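Local coordinates for protein lipolytic enzyme, G-D-S-L family (Bacteroides thetaiotaomicron, PDB 7BR2) that metabolizes the drug diltiazem as a gut microbial serine esterase of the SGNH (GDSL) hydrolase family, at residues F38-Y43 / H354-R359. Numbering follows the deposited sequence.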
loop_
_atom_site.group_PDB
_atom_site.type_symbol
_atom_site.label_atom_id
_atom_site.label_comp_id
_atom_site.label_asym_id
_atom_site.label_seq_id
_atom_site.Cartn_x
_atom_site.Cartn_y
_atom_site.Cartn_z
ATOM N N PHE A 38 -0.498 3.123 -0.497
ATOM C CA PHE A 38 -1.696 2.690 -1.215
ATOM C C PHE A 38 -2.785 2.242 -0.239
ATOM O O PHE A 38 -3.977 2.505 -0.452
ATOM C CB PHE A 38 -1.313 1.563 -2.183
ATOM C CG PHE A 38 -0.373 1.996 -3.296
ATOM C CD1 PHE A 38 -0.262 3.334 -3.662
ATOM C CD2 PHE A 38 0.391 1.054 -3.982
ATOM C CE1 PHE A 38 0.589 3.723 -4.684
ATOM C CE2 PHE A 38 1.259 1.440 -5.002
ATOM C CZ PHE A 38 1.349 2.774 -5.361
ATOM N N ILE A 39 -2.385 1.594 0.857
ATOM C CA ILE A 39 -3.343 1.197 1.893
ATOM C C ILE A 39 -3.973 2.426 2.551
ATOM O O ILE A 39 -5.201 2.499 2.751
ATOM C CB ILE A 39 -2.662 0.293 2.934
ATOM C CG1 ILE A 39 -2.268 -1.058 2.329
ATOM C CG2 ILE A 39 -3.580 0.077 4.119
ATOM C CD1 ILE A 39 -1.318 -1.892 3.241
ATOM N N TRP A 40 -3.139 3.405 2.922
ATOM C CA TRP A 40 -3.681 4.641 3.475
ATOM C C TRP A 40 -4.610 5.312 2.470
ATOM O O TRP A 40 -5.668 5.821 2.850
ATOM C CB TRP A 40 -2.547 5.583 3.895
ATOM C CG TRP A 40 -2.952 6.644 4.900
ATOM C CD1 TRP A 40 -4.205 6.875 5.403
ATOM C CD2 TRP A 40 -2.092 7.618 5.516
ATOM N NE1 TRP A 40 -4.175 7.928 6.283
ATOM C CE2 TRP A 40 -2.892 8.402 6.373
ATOM C CE3 TRP A 40 -0.719 7.904 5.421
ATOM C CZ2 TRP A 40 -2.365 9.455 7.136
ATOM C CZ3 TRP A 40 -0.197 8.950 6.177
ATOM C CH2 TRP A 40 -1.020 9.714 7.021
ATOM N N LEU A 41 -4.243 5.303 1.181
ATOM C CA LEU A 41 -5.107 5.874 0.150
ATOM C C LEU A 41 -6.485 5.212 0.153
ATOM O O LEU A 41 -7.519 5.879 -0.014
ATOM C CB LEU A 41 -4.439 5.717 -1.219
ATOM C CG LEU A 41 -5.175 6.288 -2.432
ATOM C CD1 LEU A 41 -5.417 7.764 -2.226
ATOM C CD2 LEU A 41 -4.351 6.052 -3.715
ATOM N N TYR A 42 -6.517 3.893 0.325
ATOM C CA TYR A 42 -7.802 3.222 0.459
ATOM C C TYR A 42 -8.593 3.786 1.634
ATOM O O TYR A 42 -9.773 4.127 1.499
ATOM C CB TYR A 42 -7.612 1.719 0.632
ATOM C CG TYR A 42 -8.921 0.978 0.736
ATOM C CD1 TYR A 42 -9.582 0.544 -0.403
ATOM C CD2 TYR A 42 -9.497 0.709 1.976
ATOM C CE1 TYR A 42 -10.784 -0.140 -0.313
ATOM C CE2 TYR A 42 -10.693 0.023 2.075
ATOM C CZ TYR A 42 -11.332 -0.398 0.927
ATOM O OH TYR A 42 -12.519 -1.077 1.007
ATOM N N TYR A 43 -7.961 3.885 2.806
ATOM C CA TYR A 43 -8.719 4.386 3.957
ATOM C C TYR A 43 -9.129 5.847 3.777
ATOM O O TYR A 43 -10.191 6.251 4.255
ATOM C CB TYR A 43 -7.905 4.248 5.244
ATOM C CG TYR A 43 -7.939 2.871 5.846
ATOM C CD1 TYR A 43 -7.125 1.855 5.366
ATOM C CD2 TYR A 43 -8.810 2.577 6.887
ATOM C CE1 TYR A 43 -7.169 0.586 5.923
ATOM C CE2 TYR A 43 -8.868 1.322 7.443
ATOM C CZ TYR A 43 -8.047 0.326 6.961
ATOM O OH TYR A 43 -8.103 -0.928 7.536
ATOM N N HIS A 354 -2.774 12.397 -5.535
ATOM C CA HIS A 354 -1.578 13.203 -5.759
ATOM C C HIS A 354 -1.073 13.817 -4.458
ATOM O O HIS A 354 0.141 13.822 -4.192
ATOM C CB HIS A 354 -1.870 14.297 -6.785
ATOM C CG HIS A 354 -2.086 13.790 -8.175
ATOM N ND1 HIS A 354 -1.232 12.891 -8.781
ATOM C CD2 HIS A 354 -3.042 14.082 -9.091
ATOM C CE1 HIS A 354 -1.660 12.644 -10.010
ATOM N NE2 HIS A 354 -2.759 13.349 -10.219
ATOM N N LEU A 355 -1.993 14.361 -3.643
ATOM C CA LEU A 355 -1.602 14.861 -2.325
ATOM C C LEU A 355 -0.892 13.782 -1.516
ATOM O O LEU A 355 0.149 14.039 -0.878
ATOM C CB LEU A 355 -2.841 15.367 -1.577
ATOM C CG LEU A 355 -3.453 16.651 -2.155
ATOM C CD1 LEU A 355 -4.845 16.902 -1.603
ATOM C CD2 LEU A 355 -2.552 17.853 -1.885
ATOM N N ASN A 356 -1.432 12.554 -1.555
ATOM C CA ASN A 356 -0.869 11.453 -0.784
ATOM C C ASN A 356 0.516 11.075 -1.287
ATOM O O ASN A 356 1.388 10.706 -0.493
ATOM C CB ASN A 356 -1.806 10.253 -0.845
ATOM C CG ASN A 356 -1.314 9.091 -0.013
ATOM O OD1 ASN A 356 -1.036 9.245 1.180
ATOM N ND2 ASN A 356 -1.179 7.920 -0.642
ATOM N N GLU A 357 0.744 11.160 -2.602
ATOM C CA GLU A 357 2.074 10.866 -3.149
ATOM C C GLU A 357 3.106 11.935 -2.747
ATOM O O GLU A 357 4.244 11.602 -2.371
ATOM C CB GLU A 357 1.965 10.714 -4.671
ATOM C CG GLU A 357 3.278 10.696 -5.442
ATOM C CD GLU A 357 4.106 9.438 -5.233
ATOM O OE1 GLU A 357 3.547 8.408 -4.784
ATOM O OE2 GLU A 357 5.332 9.489 -5.519
ATOM N N TYR A 358 2.722 13.220 -2.797
ATOM C CA TYR A 358 3.591 14.278 -2.261
ATOM C C TYR A 358 3.991 13.973 -0.819
ATOM O O TYR A 358 5.168 14.085 -0.428
ATOM C CB TYR A 358 2.872 15.630 -2.288
ATOM C CG TYR A 358 2.755 16.333 -3.620
ATOM C CD1 TYR A 358 3.872 16.543 -4.421
ATOM C CD2 TYR A 358 1.538 16.831 -4.058
ATOM C CE1 TYR A 358 3.775 17.209 -5.624
ATOM C CE2 TYR A 358 1.432 17.497 -5.279
ATOM C CZ TYR A 358 2.554 17.676 -6.051
ATOM O OH TYR A 358 2.479 18.328 -7.258
ATOM N N ARG A 359 2.991 13.600 -0.011
ATOM C CA ARG A 359 3.220 13.238 1.386
ATOM C C ARG A 359 4.186 12.069 1.503
ATOM O O ARG A 359 5.135 12.107 2.298
ATOM C CB ARG A 359 1.881 12.900 2.055
ATOM C CG ARG A 359 2.001 12.401 3.483
ATOM C CD ARG A 359 0.896 11.391 3.804
ATOM N NE ARG A 359 0.974 10.179 2.983
ATOM C CZ ARG A 359 1.834 9.182 3.186
ATOM N NH1 ARG A 359 2.701 9.252 4.188
ATOM N NH2 ARG A 359 1.823 8.112 2.391
#
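One face of the Arg-359 guanidinium meets the six-membered ring of Trp-40, whose CZ3 stands 3.3 Å above the guanidinium plane and toward its rim; the amide carbon CG of Asn-356 lies in that plane at the edge. This contact packs helix 35-46 of the SGNH hydrolase fold against the long helix 344-377, the segment axes 10.5 Å apart and running roughly antiparallel at 142°. From the indole side the meeting is at the ring edge, since Arg-359 NH1 lies near the ring plane, 3.5 Å from Trp-40 CZ3; the indole and guanidinium planes are inclined by 52°, which rules out a parallel stack. The arginine chain, bent at chi2 and chi3, turns its head back one helical turn, where Arg-359 NE donates to Asn-356 OD1 (2.9 Å) and NH2 adds a weak bond to the same oxygen; together they probably restrain the rotation of the guanidinium, the NE bond carrying most of it. NH1 has a salt bridge to Glu-363, which probably offsets the buried charge. Asn-356 ND2 hydrogen-bonds the backbone oxygen of Ser-37, passing Leu-41 CB at 4.0 Å. Within the Asn-Arg pair, NE sits 35° out of the amide carbonyl plane.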